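Local atomic coordinates of SLT domain-containing protein (Bdellovibrio bacteriovorus HD100, PDB entry 6TAB), a protein that probably cleaves peptidoglycan as a lysozyme-like hydrolase of altered substrate specificity, facilitating exit of the predatory bacterium from its prey cell. Residues A[209-214]-A[225-230]; A[220-225]-A[231-236]. All coordinates share one frame; numbering follows the deposited sequence.

Contact 1 of 2, residues A[209-214]-A[225-230]; sequences SRDGRI and GARYWS
Gly225 N donates to Ile214 O at 2.8 Å, a bond between buried backbones that differs sharply from the second link of this contact, the more exposed pairing of Asp211 with Arg227. The two backbones are nearest each other here, and the Ile214 side chain turns away to pack on Tyr131 and Trp132 of helix 125-144.

At the more open end stands a bidentate, side-on salt bridge. Arg227 NE reaches Asp211 OD2 at 2.9 Å and Arg227 NH2 reaches Asp211 OD1 at 2.9 Å; each oxygen offers its syn lone pair, and the carboxylate and guanidinium planes are only 10° apart. The Arg227 chain bends at chi2 (-132°), which brings this edge of its guanidinium round to the acid. Within the lysozyme-like SLT domain, the pair thus links the last turn of helix 193-211 to the loop that follows the small hairpin 217-222. Asp211 OD2 also accepts from Gly224 N, a second bond that would limit rotation of the carboxylate. Farther out, the exposed Arg210 brings its NE within 4.3 Å of Arg227 NH2, a like-charged neighbour whose effect Asp211 probably offsets.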
loop_
_atom_site.group_PDB
_atom_site.type_symbol
_atom_site.label_atom_id
_atom_site.label_comp_id
_atom_site.label_asym_id
_atom_site.label_seq_id
_atom_site.Cartn_x
_atom_site.Cartn_y
_atom_site.Cartn_z
ATOM N N SER A 209 -5.432 1.365 11.116
ATOM C CA SER A 209 -6.019 0.907 12.408
ATOM C C SER A 209 -6.021 2.008 13.487
ATOM O O SER A 209 -6.971 2.082 14.299
ATOM C CB SER A 209 -5.330 -0.350 12.906
ATOM O OG SER A 209 -5.853 -0.765 14.158
ATOM N N ARG A 210 -4.957 2.818 13.427
ATOM C CA ARG A 210 -4.885 3.930 14.444
ATOM C C ARG A 210 -5.904 5.022 14.076
ATOM O O ARG A 210 -6.560 5.627 14.969
ATOM C CB ARG A 210 -3.469 4.533 14.528
ATOM C CG ARG A 210 -3.270 5.748 15.438
ATOM C CD ARG A 210 -1.861 6.338 15.392
ATOM N NE ARG A 210 -1.619 7.399 16.381
ATOM C CZ ARG A 210 -1.020 7.237 17.557
ATOM N NH1 ARG A 210 -0.551 6.058 17.924
ATOM N NH2 ARG A 210 -0.893 8.264 18.381
ATOM N N ASP A 211 -6.026 5.334 12.773
ATOM C CA ASP A 211 -6.790 6.513 12.327
ATOM C C ASP A 211 -8.260 6.148 11.983
ATOM O O ASP A 211 -9.109 7.058 11.833
ATOM C CB ASP A 211 -6.081 7.179 11.140
ATOM C CG ASP A 211 -4.742 7.840 11.459
ATOM O OD1 ASP A 211 -4.511 8.184 12.684
ATOM O OD2 ASP A 211 -3.935 8.033 10.494
ATOM N N GLY A 212 -8.532 4.868 11.705
ATOM C CA GLY A 212 -9.876 4.406 11.370
ATOM C C GLY A 212 -10.346 4.765 9.964
ATOM O O GLY A 212 -11.577 4.830 9.734
ATOM N N ARG A 213 -9.412 4.987 9.021
ATOM C CA ARG A 213 -9.749 5.409 7.649
ATOM C C ARG A 213 -8.565 5.101 6.733
ATOM O O ARG A 213 -7.414 4.953 7.194
ATOM C CB ARG A 213 -10.185 6.875 7.618
ATOM C CG ARG A 213 -9.141 7.853 8.101
ATOM C CD ARG A 213 -9.669 9.295 8.293
ATOM N NE ARG A 213 -10.057 9.855 7.016
ATOM C CZ ARG A 213 -11.216 10.413 6.689
ATOM N NH1 ARG A 213 -12.121 10.682 7.614
ATOM N NH2 ARG A 213 -11.442 10.731 5.418
ATOM N N ILE A 214 -8.885 4.990 5.430
ATOM C CA ILE A 214 -7.884 4.641 4.402
ATOM C C ILE A 214 -6.949 5.805 4.056
ATOM O O ILE A 214 -5.719 5.595 3.897
ATOM C CB ILE A 214 -8.583 4.081 3.152
ATOM C CG1 ILE A 214 -9.301 2.764 3.480
ATOM C CG2 ILE A 214 -7.623 3.925 1.967
ATOM C CD1 ILE A 214 -10.271 2.257 2.413
ATOM N N GLY A 225 -3.141 5.555 5.055
ATOM C CA GLY A 225 -1.993 5.372 4.132
ATOM C C GLY A 225 -1.450 6.700 3.612
ATOM O O GLY A 225 -0.270 6.752 3.177
ATOM N N ALA A 226 -2.284 7.767 3.613
ATOM C CA ALA A 226 -1.796 9.104 3.171
ATOM C C ALA A 226 -0.743 9.664 4.144
ATOM O O ALA A 226 -0.048 10.614 3.803
ATOM C CB ALA A 226 -2.955 10.058 2.987
ATOM N N ARG A 227 -0.620 9.105 5.371
ATOM C CA ARG A 227 0.518 9.511 6.260
ATOM C C ARG A 227 1.875 9.251 5.566
ATOM O O ARG A 227 2.828 10.033 5.757
ATOM C CB ARG A 227 0.467 8.731 7.587
ATOM C CG ARG A 227 -0.709 9.056 8.507
ATOM C CD ARG A 227 -0.288 9.290 9.913
ATOM N NE ARG A 227 -1.406 9.470 10.818
ATOM C CZ ARG A 227 -1.233 9.989 12.032
ATOM N NH1 ARG A 227 -0.087 10.616 12.347
ATOM N NH2 ARG A 227 -2.226 9.917 12.903
ATOM N N TYR A 228 1.989 8.170 4.775
ATOM C CA TYR A 228 3.292 7.736 4.194
ATOM C C TYR A 228 3.377 8.047 2.684
ATOM O O TYR A 228 4.447 8.461 2.225
ATOM C CB TYR A 228 3.528 6.230 4.432
ATOM C CG TYR A 228 4.977 5.816 4.239
ATOM C CD1 TYR A 228 5.465 5.424 2.990
ATOM C CD2 TYR A 228 5.880 5.852 5.301
ATOM C CE1 TYR A 228 6.808 5.125 2.795
ATOM C CE2 TYR A 228 7.216 5.545 5.122
ATOM C CZ TYR A 228 7.694 5.204 3.865
ATOM O OH TYR A 228 9.029 4.915 3.672
ATOM N N TRP A 229 2.298 7.804 1.918
ATOM C CA TRP A 229 2.365 7.805 0.417
ATOM C C TRP A 229 1.632 9.008 -0.198
ATOM O O TRP A 229 0.420 9.197 -0.018
ATOM C CB TRP A 229 1.809 6.497 -0.163
ATOM C CG TRP A 229 2.647 5.277 0.050
ATOM C CD1 TRP A 229 3.764 4.931 -0.654
ATOM C CD2 TRP A 229 2.430 4.215 1.005
ATOM N NE1 TRP A 229 4.279 3.748 -0.195
ATOM C CE2 TRP A 229 3.464 3.264 0.799
ATOM C CE3 TRP A 229 1.471 3.968 2.016
ATOM C CZ2 TRP A 229 3.515 2.065 1.528
ATOM C CZ3 TRP A 229 1.520 2.787 2.717
ATOM C CH2 TRP A 229 2.540 1.862 2.496
ATOM N N SER A 230 2.361 9.763 -1.029
ATOM C CA SER A 230 1.805 10.912 -1.748
ATOM C C SER A 230 0.680 10.512 -2.724
ATOM O O SER A 230 -0.267 11.281 -2.930
ATOM C CB SER A 230 2.919 11.647 -2.464
ATOM O OG SER A 230 3.442 10.865 -3.551
#

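Contact 2 of 2, residues A[220-225]-A[231-236]; sequences GAWKGG and VLRAGD
The indole of Trp222 carries the side chain of Arg233 spread along one face, while Ala234 N approaches its six-membered ring obliquely, 3.7 Å from Trp222 CZ3. For its part, the guanidinium of Arg233 rests one face on Trp222 CD1. This is a cation-pi stack, in which a residue of the short antiparallel hairpin 217-222 meets the loop leading to helix 238-248 in the lysozyme-like SLT domain. The two planes lie 16° apart, nearly parallel, yet the charge is off-centre: Arg233 CZ is 4.0 Å from the centroid of the Trp222 five-membered ring. More squarely placed is the methylene before it, since Arg233 CD sits 3.7 Å over the same centroid in a CH-pi contact. Arg233 CG lies above the body of the indole, and Arg233 CB reaches toward Trp222 CH2. The arginine can cover so much of the ring because it runs extended from CG to NE (chi2 -175°, chi3 -176°), laying aliphatic and charged parts down in succession.

The guanidinium nitrogens find partners outside the indole. Arg233 NE donates to Ala226 O, and Arg233 NH2 makes a weak bond to Arg227 O, which would help keep the group over the indole.

Deeper in, the contact is van der Waals packing of a methyl on backbone. Leu232, whose side chain also packs on Met139 and Ile243, presses one methyl against the glycine, with Leu232 CD1 3.7 Å from Gly225 C.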
loop_
_atom_site.group_PDB
_atom_site.type_symbol
_atom_site.label_atom_id
_atom_site.label_comp_id
_atom_site.label_asym_id
_atom_site.label_seq_id
_atom_site.Cartn_x
_atom_site.Cartn_y
_atom_site.Cartn_z
ATOM N N GLY A 220 -6.353 19.362 9.205
ATOM C CA GLY A 220 -5.029 19.768 8.698
ATOM C C GLY A 220 -3.982 18.660 8.643
ATOM O O GLY A 220 -2.860 18.920 8.228
ATOM N N ALA A 221 -4.324 17.422 9.034
ATOM C CA ALA A 221 -3.352 16.300 9.119
ATOM C C ALA A 221 -3.757 15.132 8.201
ATOM O O ALA A 221 -4.885 14.695 8.236
ATOM C CB ALA A 221 -3.262 15.845 10.558
ATOM N N TRP A 222 -2.813 14.600 7.410
ATOM C CA TRP A 222 -3.049 13.410 6.577
ATOM C C TRP A 222 -3.225 12.166 7.467
ATOM O O TRP A 222 -2.539 12.029 8.511
ATOM C CB TRP A 222 -1.926 13.220 5.540
ATOM C CG TRP A 222 -1.856 14.306 4.506
ATOM C CD1 TRP A 222 -0.923 15.300 4.385
ATOM C CD2 TRP A 222 -2.789 14.519 3.431
ATOM N NE1 TRP A 222 -1.225 16.112 3.325
ATOM C CE2 TRP A 222 -2.368 15.664 2.719
ATOM C CE3 TRP A 222 -3.953 13.868 3.023
ATOM C CZ2 TRP A 222 -3.059 16.153 1.609
ATOM C CZ3 TRP A 222 -4.630 14.346 1.924
ATOM C CH2 TRP A 222 -4.202 15.484 1.241
ATOM N N LYS A 223 -4.132 11.262 7.045
ATOM C CA LYS A 223 -4.539 10.090 7.821
ATOM C C LYS A 223 -4.361 8.788 7.017
ATOM O O LYS A 223 -4.271 8.784 5.757
ATOM C CB LYS A 223 -6.006 10.230 8.243
ATOM C CG LYS A 223 -6.300 11.419 9.147
ATOM C CD LYS A 223 -5.612 11.409 10.509
ATOM C CE LYS A 223 -5.948 12.629 11.348
ATOM N NZ LYS A 223 -5.173 12.648 12.609
ATOM N N GLY A 224 -4.329 7.649 7.736
ATOM C CA GLY A 224 -4.237 6.334 7.093
ATOM C C GLY A 224 -2.998 6.218 6.217
ATOM O O GLY A 224 -1.887 6.669 6.568
ATOM N N GLY A 225 -3.141 5.555 5.055
ATOM C CA GLY A 225 -1.993 5.372 4.132
ATOM C C GLY A 225 -1.450 6.700 3.612
ATOM O O GLY A 225 -0.270 6.752 3.177
ATOM N N VAL A 231 0.749 9.295 -3.295
ATOM C CA VAL A 231 -0.255 8.832 -4.300
ATOM C C VAL A 231 -1.634 8.646 -3.654
ATOM O O VAL A 231 -2.639 8.626 -4.376
ATOM C CB VAL A 231 0.182 7.569 -5.076
ATOM C CG1 VAL A 231 1.441 7.851 -5.900
ATOM C CG2 VAL A 231 0.298 6.318 -4.200
ATOM N N LEU A 232 -1.701 8.536 -2.312
ATOM C CA LEU A 232 -2.976 8.406 -1.569
ATOM C C LEU A 232 -3.503 9.766 -1.076
ATOM O O LEU A 232 -4.591 9.793 -0.468
ATOM C CB LEU A 232 -2.831 7.409 -0.399
ATOM C CG LEU A 232 -2.625 5.946 -0.783
ATOM C CD1 LEU A 232 -2.463 5.078 0.451
ATOM C CD2 LEU A 232 -3.750 5.406 -1.667
ATOM N N ARG A 233 -2.778 10.868 -1.314
ATOM C CA ARG A 233 -3.179 12.231 -0.885
ATOM C C ARG A 233 -4.065 12.891 -1.959
ATOM O O ARG A 233 -3.650 13.064 -3.123
ATOM C CB ARG A 233 -1.928 13.066 -0.606
ATOM C CG ARG A 233 -1.138 12.573 0.609
ATOM C CD ARG A 233 0.049 13.444 1.007
ATOM N NE ARG A 233 0.765 12.826 2.111
ATOM C CZ ARG A 233 1.653 13.456 2.882
ATOM N NH1 ARG A 233 2.100 14.654 2.541
ATOM N NH2 ARG A 233 2.065 12.910 4.019
ATOM N N ALA A 234 -5.280 13.269 -1.564
ATOM C CA ALA A 234 -6.286 13.809 -2.465
ATOM C C ALA A 234 -5.742 15.055 -3.170
ATOM O O ALA A 234 -5.059 15.916 -2.571
ATOM C CB ALA A 234 -7.546 14.156 -1.706
ATOM N N GLY A 235 -6.056 15.122 -4.463
ATOM C CA GLY A 235 -5.742 16.257 -5.303
ATOM C C GLY A 235 -6.074 15.976 -6.767
ATOM O O GLY A 235 -6.553 14.880 -7.113
ATOM N N ASP A 236 -5.816 16.958 -7.630
ATOM C CA ASP A 236 -6.129 16.831 -9.064
ATOM C C ASP A 236 -4.905 16.268 -9.792
ATOM O O ASP A 236 -4.213 16.974 -10.525
ATOM C CB ASP A 236 -6.560 18.175 -9.649
ATOM C CG ASP A 236 -6.979 18.110 -11.110
ATOM O OD1 ASP A 236 -7.265 16.999 -11.604
ATOM O OD2 ASP A 236 -7.049 19.172 -11.731
#

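Overall arrangement
From the N terminus, the chain runs through helix 193-211, turns at Gly212 and enters the hairpin 217-222 before reaching Gly225. There contact 1 closes its loop, tying the helix end and the residues after it to 225-230. Contact 2 opens at 220-225, before that loop is shut, and closes at 231-236; the two therefore cross, sharing Gly225 as the end of one segment and the start of another. Their centres are about 8 Å apart, and a polar side chain from each contact bonds the backbone of the other. Together they connect helix 193-211, the hairpin and the loop leading into helix 238-248, illustrating how overlapping local closures can organise a stretch poor in regular structure.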